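Local structure of sulfate adenylyltransferase, adenylylsulfate kinase (Thiobacillus denitrificans, 3CR8) at residues 35-40 with 84-89; 109-114 with 134-139; 177-182 with 301-306. The protein acts as a hexameric APS kinase, probably transferring a phosphate from ATP to adenosine 5'-phosphosulfate, and its ATP sulfurylase-like part lacks sulfurylase activity. One frame throughout, in Å; residues are numbered along the deposited sequence.

Contact 1 (35-40 with 84-89)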
loop_
_atom_site.group_PDB
_atom_site.type_symbol
_atom_site.label_atom_id
_atom_site.label_comp_id
_atom_site.label_asym_id
_atom_site.label_seq_id
_atom_site.Cartn_x
_atom_site.Cartn_y
_atom_site.Cartn_z
ATOM N N LEU A 35 -28.316 -11.712 -51.993
ATOM C CA LEU A 35 -28.424 -10.529 -51.136
ATOM C C LEU A 35 -27.329 -10.470 -50.061
ATOM O O LEU A 35 -27.156 -11.413 -49.303
ATOM C CB LEU A 35 -29.796 -10.495 -50.468
ATOM C CG LEU A 35 -30.100 -9.189 -49.744
ATOM C CD1 LEU A 35 -29.841 -8.002 -50.628
ATOM C CD2 LEU A 35 -31.517 -9.195 -49.318
ATOM N N ASP A 36 -26.589 -9.366 -50.013
ATOM C CA ASP A 36 -25.592 -9.151 -48.961
ATOM C C ASP A 36 -26.265 -8.450 -47.786
ATOM O O ASP A 36 -26.663 -7.293 -47.908
ATOM C CB ASP A 36 -24.406 -8.312 -49.468
ATOM C CG ASP A 36 -23.444 -9.105 -50.323
ATOM O OD1 ASP A 36 -22.659 -8.466 -51.059
ATOM O OD2 ASP A 36 -23.461 -10.360 -50.260
ATOM N N LEU A 37 -26.403 -9.144 -46.660
ATOM C CA LEU A 37 -27.099 -8.576 -45.508
ATOM C C LEU A 37 -26.276 -7.554 -44.739
ATOM O O LEU A 37 -25.059 -7.695 -44.618
ATOM C CB LEU A 37 -27.537 -9.672 -44.545
ATOM C CG LEU A 37 -28.979 -10.165 -44.652
ATOM C CD1 LEU A 37 -29.513 -9.912 -46.047
ATOM C CD2 LEU A 37 -29.072 -11.640 -44.267
ATOM N N ASP A 38 -26.944 -6.521 -44.220
ATOM C CA ASP A 38 -26.302 -5.627 -43.247
ATOM C C ASP A 38 -26.186 -6.305 -41.867
ATOM O O ASP A 38 -26.814 -7.326 -41.615
ATOM C CB ASP A 38 -26.971 -4.244 -43.185
ATOM C CG ASP A 38 -28.429 -4.296 -42.738
ATOM O OD1 ASP A 38 -28.783 -5.166 -41.914
ATOM O OD2 ASP A 38 -29.218 -3.437 -43.200
ATOM N N TRP A 39 -25.374 -5.757 -40.980
ATOM C CA TRP A 39 -25.057 -6.488 -39.766
ATOM C C TRP A 39 -26.261 -6.861 -38.892
ATOM O O TRP A 39 -26.287 -7.952 -38.321
ATOM C CB TRP A 39 -23.963 -5.800 -38.951
ATOM C CG TRP A 39 -24.358 -4.562 -38.225
ATOM C CD1 TRP A 39 -24.074 -3.279 -38.579
ATOM C CD2 TRP A 39 -25.057 -4.483 -36.975
ATOM N NE1 TRP A 39 -24.571 -2.399 -37.639
ATOM C CE2 TRP A 39 -25.181 -3.120 -36.649
ATOM C CE3 TRP A 39 -25.599 -5.432 -36.104
ATOM C CZ2 TRP A 39 -25.832 -2.692 -35.503
ATOM C CZ3 TRP A 39 -26.235 -4.992 -34.971
ATOM C CH2 TRP A 39 -26.347 -3.638 -34.686
ATOM N N GLN A 40 -27.255 -5.980 -38.792
ATOM C CA GLN A 40 -28.441 -6.282 -37.999
ATOM C C GLN A 40 -29.376 -7.358 -38.574
ATOM O O GLN A 40 -29.991 -8.122 -37.810
ATOM C CB GLN A 40 -29.241 -5.035 -37.705
ATOM C CG GLN A 40 -29.185 -4.034 -38.751
ATOM C CD GLN A 40 -28.318 -2.885 -38.334
ATOM O OE1 GLN A 40 -28.464 -2.360 -37.222
ATOM N NE2 GLN A 40 -27.403 -2.474 -39.215
ATOM N N ILE A 84 -41.176 -10.828 -37.274
ATOM C CA ILE A 84 -39.807 -11.173 -37.680
ATOM C C ILE A 84 -39.680 -11.060 -39.185
ATOM O O ILE A 84 -40.348 -11.763 -39.925
ATOM C CB ILE A 84 -39.377 -12.572 -37.260
ATOM C CG1 ILE A 84 -39.702 -12.828 -35.785
ATOM C CG2 ILE A 84 -37.887 -12.721 -37.524
ATOM C CD1 ILE A 84 -39.035 -11.844 -34.833
ATOM N N THR A 85 -38.828 -10.156 -39.640
ATOM C CA THR A 85 -38.758 -9.884 -41.057
ATOM C C THR A 85 -37.340 -9.491 -41.484
ATOM O O THR A 85 -36.577 -8.907 -40.685
ATOM C CB THR A 85 -39.802 -8.816 -41.453
ATOM O OG1 THR A 85 -39.979 -8.813 -42.873
ATOM C CG2 THR A 85 -39.375 -7.457 -40.990
ATOM N N LEU A 86 -37.010 -9.825 -42.741
ATOM C CA LEU A 86 -35.694 -9.586 -43.339
ATOM C C LEU A 86 -35.764 -8.390 -44.302
ATOM O O LEU A 86 -36.634 -8.346 -45.146
ATOM C CB LEU A 86 -35.251 -10.854 -44.048
ATOM C CG LEU A 86 -33.803 -11.120 -44.420
ATOM C CD1 LEU A 86 -33.510 -10.469 -45.761
ATOM C CD2 LEU A 86 -32.846 -10.659 -43.324
ATOM N N THR A 87 -34.842 -7.445 -44.153
ATOM C CA THR A 87 -34.811 -6.263 -45.005
ATOM C C THR A 87 -33.505 -6.180 -45.788
ATOM O O THR A 87 -32.621 -7.022 -45.631
ATOM C CB THR A 87 -34.991 -4.972 -44.187
ATOM O OG1 THR A 87 -33.928 -4.855 -43.231
ATOM C CG2 THR A 87 -36.324 -4.985 -43.455
ATOM N N SER A 88 -33.391 -5.159 -46.632
ATOM C CA SER A 88 -32.195 -4.963 -47.442
ATOM C C SER A 88 -32.639 -3.628 -48.031
ATOM O O SER A 88 -33.820 -3.287 -47.998
ATOM C CB SER A 88 -31.784 -6.273 -48.117
ATOM O OG SER A 88 -30.621 -6.097 -48.908
ATOM N N ARG A 89 -31.683 -2.879 -48.570
ATOM C CA ARG A 89 -31.974 -1.581 -49.167
ATOM C C ARG A 89 -31.171 -1.818 -50.442
ATOM O O ARG A 89 -30.262 -1.052 -50.766
ATOM C CB ARG A 89 -31.524 -0.280 -48.497
ATOM C CG ARG A 89 -30.077 -0.289 -48.033
ATOM C CD ARG A 89 -29.830 -1.394 -47.018
ATOM N NE ARG A 89 -28.444 -1.415 -46.560
ATOM C CZ ARG A 89 -27.506 -0.571 -46.976
ATOM N NH1 ARG A 89 -27.803 0.367 -47.865
ATOM N NH2 ARG A 89 -26.269 -0.664 -46.505
#

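Contact 2 (109-114 with 134-139)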
loop_
_atom_site.group_PDB
_atom_site.type_symbol
_atom_site.label_atom_id
_atom_site.label_comp_id
_atom_site.label_asym_id
_atom_site.label_seq_id
_atom_site.Cartn_x
_atom_site.Cartn_y
_atom_site.Cartn_z
ATOM N N GLY A 109 -19.912 -11.349 -48.851
ATOM C CA GLY A 109 -20.297 -12.380 -49.804
ATOM C C GLY A 109 -20.173 -13.813 -49.314
ATOM O O GLY A 109 -20.282 -14.753 -50.108
ATOM N N TYR A 110 -19.930 -13.982 -48.014
ATOM C CA TYR A 110 -19.923 -15.309 -47.395
ATOM C C TYR A 110 -21.358 -15.822 -47.277
ATOM O O TYR A 110 -22.241 -15.148 -46.783
ATOM C CB TYR A 110 -19.230 -15.269 -46.037
ATOM C CG TYR A 110 -19.131 -16.597 -45.311
ATOM C CD1 TYR A 110 -18.119 -17.491 -45.586
ATOM C CD2 TYR A 110 -20.042 -16.937 -44.325
ATOM C CE1 TYR A 110 -18.030 -18.702 -44.910
ATOM C CE2 TYR A 110 -19.962 -18.143 -43.641
ATOM C CZ TYR A 110 -18.956 -19.023 -43.935
ATOM O OH TYR A 110 -18.886 -20.222 -43.248
ATOM N N MET A 111 -21.584 -17.030 -47.747
ATOM C CA MET A 111 -22.928 -17.544 -47.886
ATOM C C MET A 111 -23.431 -18.152 -46.588
ATOM O O MET A 111 -22.711 -18.931 -45.941
ATOM C CB MET A 111 -22.952 -18.565 -49.026
ATOM C CG MET A 111 -23.666 -19.844 -48.727
ATOM S SD MET A 111 -25.373 -19.703 -49.147
ATOM C CE MET A 111 -25.890 -21.339 -48.633
ATOM N N LEU A 112 -24.678 -17.803 -46.237
ATOM C CA LEU A 112 -25.316 -18.193 -44.969
ATOM C C LEU A 112 -26.506 -19.143 -45.118
ATOM O O LEU A 112 -26.661 -20.118 -44.374
ATOM C CB LEU A 112 -25.792 -16.957 -44.210
ATOM C CG LEU A 112 -24.769 -15.874 -43.906
ATOM C CD1 LEU A 112 -25.438 -14.582 -43.479
ATOM C CD2 LEU A 112 -23.834 -16.367 -42.853
ATOM N N ALA A 113 -27.370 -18.841 -46.066
ATOM C CA ALA A 113 -28.592 -19.610 -46.202
ATOM C C ALA A 113 -29.251 -19.269 -47.518
ATOM O O ALA A 113 -28.965 -18.217 -48.092
ATOM C CB ALA A 113 -29.538 -19.289 -45.041
ATOM N N ILE A 114 -30.119 -20.151 -48.008
ATOM C CA ILE A 114 -31.004 -19.741 -49.094
ATOM C C ILE A 114 -32.444 -19.492 -48.584
ATOM O O ILE A 114 -33.044 -20.319 -47.863
ATOM C CB ILE A 114 -30.912 -20.646 -50.398
ATOM C CG1 ILE A 114 -31.723 -21.923 -50.258
ATOM C CG2 ILE A 114 -29.473 -20.996 -50.753
ATOM C CD1 ILE A 114 -33.229 -21.717 -50.366
ATOM N N GLU A 134 -33.298 -22.029 -45.407
ATOM C CA GLU A 134 -32.440 -23.209 -45.259
ATOM C C GLU A 134 -31.026 -22.720 -45.079
ATOM O O GLU A 134 -30.464 -22.096 -45.983
ATOM C CB GLU A 134 -32.504 -24.146 -46.476
ATOM C CG GLU A 134 -33.807 -24.909 -46.657
ATOM C CD GLU A 134 -34.004 -25.433 -48.084
ATOM O OE1 GLU A 134 -33.773 -24.679 -49.053
ATOM O OE2 GLU A 134 -34.413 -26.597 -48.250
ATOM N N GLY A 135 -30.453 -23.018 -43.915
ATOM C CA GLY A 135 -29.129 -22.534 -43.573
ATOM C C GLY A 135 -27.942 -23.445 -43.832
ATOM O O GLY A 135 -27.994 -24.661 -43.616
ATOM N N ALA A 136 -26.857 -22.832 -44.289
ATOM C CA ALA A 136 -25.592 -23.531 -44.518
ATOM C C ALA A 136 -24.588 -23.225 -43.411
ATOM O O ALA A 136 -24.024 -24.131 -42.806
ATOM C CB ALA A 136 -25.010 -23.122 -45.864
ATOM N N ALA A 137 -24.380 -21.931 -43.172
ATOM C CA ALA A 137 -23.434 -21.426 -42.198
ATOM C C ALA A 137 -24.034 -20.298 -41.371
ATOM O O ALA A 137 -24.960 -19.626 -41.815
ATOM C CB ALA A 137 -22.207 -20.920 -42.898
ATOM N N LEU A 138 -23.495 -20.093 -40.167
ATOM C CA LEU A 138 -23.836 -18.931 -39.351
ATOM C C LEU A 138 -22.870 -17.781 -39.615
ATOM O O LEU A 138 -21.728 -17.991 -40.004
ATOM C CB LEU A 138 -23.794 -19.257 -37.857
ATOM C CG LEU A 138 -24.308 -20.594 -37.343
ATOM C CD1 LEU A 138 -23.393 -21.748 -37.810
ATOM C CD2 LEU A 138 -24.325 -20.518 -35.848
ATOM N N PRO A 139 -23.325 -16.549 -39.379
ATOM C CA PRO A 139 -22.402 -15.420 -39.502
ATOM C C PRO A 139 -21.068 -15.704 -38.831
ATOM O O PRO A 139 -21.038 -16.170 -37.693
ATOM C CB PRO A 139 -23.141 -14.297 -38.775
ATOM C CG PRO A 139 -24.583 -14.626 -38.997
ATOM C CD PRO A 139 -24.675 -16.117 -38.973
#

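Contact 3 (177-182 with 301-306)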
loop_
_atom_site.group_PDB
_atom_site.type_symbol
_atom_site.label_atom_id
_atom_site.label_comp_id
_atom_site.label_asym_id
_atom_site.label_seq_id
_atom_site.Cartn_x
_atom_site.Cartn_y
_atom_site.Cartn_z
ATOM N N ARG A 177 -22.734 -1.730 -9.231
ATOM C CA ARG A 177 -23.084 -2.421 -7.996
ATOM C C ARG A 177 -24.587 -2.582 -7.723
ATOM O O ARG A 177 -25.008 -3.561 -7.126
ATOM C CB ARG A 177 -22.367 -1.776 -6.816
ATOM C CG ARG A 177 -22.554 -2.499 -5.504
ATOM C CD ARG A 177 -21.508 -2.099 -4.498
ATOM N NE ARG A 177 -20.189 -2.565 -4.899
ATOM C CZ ARG A 177 -19.061 -2.241 -4.279
ATOM N NH1 ARG A 177 -19.094 -1.429 -3.225
ATOM N NH2 ARG A 177 -17.903 -2.724 -4.719
ATOM N N ALA A 178 -25.398 -1.635 -8.164
ATOM C CA ALA A 178 -26.849 -1.735 -7.987
ATOM C C ALA A 178 -27.492 -2.891 -8.763
ATOM O O ALA A 178 -28.236 -3.712 -8.206
ATOM C CB ALA A 178 -27.531 -0.427 -8.355
ATOM N N GLN A 179 -27.248 -2.937 -10.062
ATOM C CA GLN A 179 -27.745 -4.064 -10.816
ATOM C C GLN A 179 -27.164 -5.381 -10.270
ATOM O O GLN A 179 -27.899 -6.330 -10.027
ATOM C CB GLN A 179 -27.500 -3.897 -12.322
ATOM C CG GLN A 179 -26.448 -2.872 -12.710
ATOM C CD GLN A 179 -26.982 -1.469 -12.725
ATOM O OE1 GLN A 179 -28.167 -1.249 -12.510
ATOM N NE2 GLN A 179 -26.109 -0.506 -12.969
ATOM N N TYR A 180 -25.857 -5.430 -10.060
ATOM C CA TYR A 180 -25.228 -6.610 -9.489
ATOM C C TYR A 180 -25.926 -7.036 -8.198
ATOM O O TYR A 180 -26.332 -8.177 -8.082
ATOM C CB TYR A 180 -23.730 -6.366 -9.257
ATOM C CG TYR A 180 -23.075 -7.297 -8.261
ATOM C CD1 TYR A 180 -22.533 -8.506 -8.662
ATOM C CD2 TYR A 180 -22.987 -6.956 -6.921
ATOM C CE1 TYR A 180 -21.928 -9.355 -7.754
ATOM C CE2 TYR A 180 -22.405 -7.800 -5.999
ATOM C CZ TYR A 180 -21.870 -8.993 -6.418
ATOM O OH TYR A 180 -21.260 -9.815 -5.497
ATOM N N GLU A 181 -26.080 -6.132 -7.230
ATOM C CA GLU A 181 -26.710 -6.512 -5.957
ATOM C C GLU A 181 -28.177 -6.971 -6.136
ATOM O O GLU A 181 -28.636 -7.901 -5.460
ATOM C CB GLU A 181 -26.551 -5.417 -4.877
ATOM C CG GLU A 181 -25.266 -5.547 -4.023
ATOM C CD GLU A 181 -25.093 -4.398 -3.001
ATOM O OE1 GLU A 181 -23.952 -4.157 -2.533
ATOM O OE2 GLU A 181 -26.095 -3.724 -2.665
ATOM N N PHE A 182 -28.899 -6.348 -7.065
ATOM C CA PHE A 182 -30.297 -6.711 -7.307
ATOM C C PHE A 182 -30.494 -8.020 -8.010
ATOM O O PHE A 182 -31.500 -8.667 -7.796
ATOM C CB PHE A 182 -31.026 -5.660 -8.130
ATOM C CG PHE A 182 -32.387 -6.113 -8.583
ATOM C CD1 PHE A 182 -33.478 -6.080 -7.717
ATOM C CD2 PHE A 182 -32.577 -6.605 -9.862
ATOM C CE1 PHE A 182 -34.727 -6.506 -8.137
ATOM C CE2 PHE A 182 -33.830 -7.029 -10.285
ATOM C CZ PHE A 182 -34.900 -6.977 -9.422
ATOM N N ILE A 301 -39.488 -10.324 -13.943
ATOM C CA ILE A 301 -39.399 -9.475 -12.784
ATOM C C ILE A 301 -38.848 -8.138 -13.203
ATOM O O ILE A 301 -37.983 -8.063 -14.066
ATOM C CB ILE A 301 -38.479 -10.082 -11.708
ATOM C CG1 ILE A 301 -37.056 -9.586 -11.886
ATOM C CG2 ILE A 301 -38.515 -11.638 -11.713
ATOM C CD1 ILE A 301 -36.026 -10.521 -11.238
ATOM N N ALA A 302 -39.359 -7.071 -12.609
ATOM C CA ALA A 302 -38.972 -5.733 -13.025
ATOM C C ALA A 302 -37.822 -5.165 -12.183
ATOM O O ALA A 302 -37.622 -5.532 -11.016
ATOM C CB ALA A 302 -40.152 -4.823 -13.002
ATOM N N TYR A 303 -37.054 -4.272 -12.796
ATOM C CA TYR A 303 -35.916 -3.684 -12.121
ATOM C C TYR A 303 -36.290 -2.342 -11.477
ATOM O O TYR A 303 -36.617 -1.378 -12.169
ATOM C CB TYR A 303 -34.761 -3.517 -13.098
ATOM C CG TYR A 303 -33.512 -2.956 -12.472
ATOM C CD1 TYR A 303 -32.843 -3.643 -11.459
ATOM C CD2 TYR A 303 -32.997 -1.743 -12.890
ATOM C CE1 TYR A 303 -31.705 -3.130 -10.891
ATOM C CE2 TYR A 303 -31.863 -1.226 -12.330
ATOM C CZ TYR A 303 -31.217 -1.912 -11.340
ATOM O OH TYR A 303 -30.079 -1.359 -10.796
ATOM N N PRO A 304 -36.234 -2.282 -10.138
ATOM C CA PRO A 304 -36.754 -1.134 -9.396
ATOM C C PRO A 304 -35.725 -0.019 -9.284
ATOM O O PRO A 304 -34.559 -0.253 -9.609
ATOM C CB PRO A 304 -37.021 -1.723 -8.005
ATOM C CG PRO A 304 -36.366 -3.119 -7.989
ATOM C CD PRO A 304 -35.614 -3.282 -9.252
ATOM N N ARG A 305 -36.110 1.142 -8.808
ATOM C CA ARG A 305 -35.103 2.083 -8.430
ATOM C C ARG A 305 -34.380 1.449 -7.255
ATOM O O ARG A 305 -34.983 1.230 -6.221
ATOM C CB ARG A 305 -35.734 3.409 -8.034
ATOM N N MET A 306 -33.110 1.113 -7.462
ATOM C CA MET A 306 -32.134 0.773 -6.450
ATOM C C MET A 306 -31.564 2.021 -5.788
ATOM O O MET A 306 -31.274 2.997 -6.472
ATOM C CB MET A 306 -31.014 -0.058 -7.078
ATOM C CG MET A 306 -31.510 -1.327 -7.713
ATOM S SD MET A 306 -32.436 -2.373 -6.581
ATOM C CE MET A 306 -31.141 -3.025 -5.487
#

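Contact 1 (35-40 with 84-89)
L35 to D38 runs almost at a right angle (89°) to L86 to R89, with L37 and S88 as the closest backbone pair, 6.5 Å between their CA atoms. No hydrogen bond joins the two segments, so side chains make the contact. L35 points toward strand 86-88. Its CG is anti to the backbone N (chi1 -170°), which turns CD2 toward L86. L35 CD2 lies 4.3 Å from L86 CD1. The fit against S88 is too close in the model to be read in detail. Shortening L35 to an alanine is likely to open a gap beside L86 and strip apolar cover from L129. L37 adds a second leucine pair. Its side chain and that of L86 cross obliquely, and L37 CD2 stands 4.0 Å from L86 CD2. Further along, D38 and R89 form a long salt bridge, D38 OD2 to R89 NE at 4.0 Å. The carboxylate and guanidinium planes are only 26° apart. The stronger polar partner of D38 is Q41: D38 OD1 accepts from the backbone N of Q41 and so N-caps helix 39-50. Q41 OE1 in turn takes the N-H of T87, which ties the first turn of that helix to strand 86-88. Strand 34-36 runs parallel to 101-105, and 86-88 runs antiparallel to 126-135. The end of strand 34-36 and the N-cap of helix 39-50 thus pack across 86-88, a non-adjacent strand of the mixed sheet of the PUA-like domain.

Contact 2 (109-114 with 134-139)
A113, which with L112 forms a classic beta bulge opposite L104 of strand 101-105, makes a non-hydrogen-bonded antiparallel pair with G135. The following pair, I114 with E134, is hydrogen-bonded: I114 N gives to E134 O at 2.8 Å, and E134 N gives to I114 O at 3.0 Å. Their side chains lie side by side and point the same way. I114 CG1 sits between the backbone N and the carbonyl carbon (chi1 81°), and CD1 runs alongside the E134 carboxylate. That carboxylate is held from outside by R101 at OE1 and K21 at OE2. Past G135 the chain leaves the strand, and apolar contacts join the backbone bonds. M111 CE meets A136 CB, while L25 and A29 of helix 22-30 pack on the same methionine. Y110 CE2 lies 3.6 Å from A137 CB, and L112 CD2 lies 4.0 Å from P139 CD. Helix 39-50 backs this part through L45, which L112 touches, and Q42 and E46, which P139 touches. Where 136-137 leaves the strand, L112 O accepts from A136 N at 2.7 Å and from A137 N at 3.2 Å, both approaching from the same face of its plane.

Contact 3 (177-182 with 301-306)
F182 N gives a backbone hydrogen bond to A178 O at 2.9 Å, joining two residues one helical turn apart that both press on loop 301-306. A178 O also lies at the edge of the Y303 ring. F182 carries most of the helix side of the contact. With chi1 at 170° the ring swings away from the backbone N and reaches into the curve of the loop. P304 CD sits over one face of the ring, 3.8 Å from its centroid, in a CH-pi contact. Y303 turns its edge toward the same face in an offset edge-to-face pair. The ring centroids are 5.2 Å apart and the planes are at 70°. M306 SD is on that side too, 5.0 Å from the centroid and oblique, in a Met-aromatic contact. The M306 chain bends at chi2 and chi3 and brings CE to 3.7 Å from F182 CB. I301 CD1 approaches F182 CZ. One turn back, A178 CB meets M306 CB at 3.7 Å. Helix 177-189 thus packs on the loop after strand 299-301, an outermost strand of the parallel sheet 229-231, 193-196, 166-169, 260-262, 299-301. Its 3-2-1-4-5 order is consistent with a Rossmann-like fold. I262 of the adjacent strand 260-262 touches both F182 and I301. On strand 314-317, H315 is touched by A178 and P317 by P304.

In the fold
Contacts 1 and 2 are neighbours in the PUA-like domain. Their centres are about 13 Å apart, and D36 OD2 comes within 3.8 Å of G109 CA. Both reach the same mixed sheet, where strand 86-88 of contact 1 lies next to strand 126-135 of contact 2. Helix 39-50 also links them, since it begins in contact 1 and packs on L112 and P139 in contact 2. Contact 3 stands apart, in the ATP sulfurylase-like part. Its centre is about 35 Å from that of contact 1 and about 39 Å from that of contact 2, with nearest atoms about 21 and 29 Å away. All three lie away from the predicted ATP site, G376 to S383, in the kinase part.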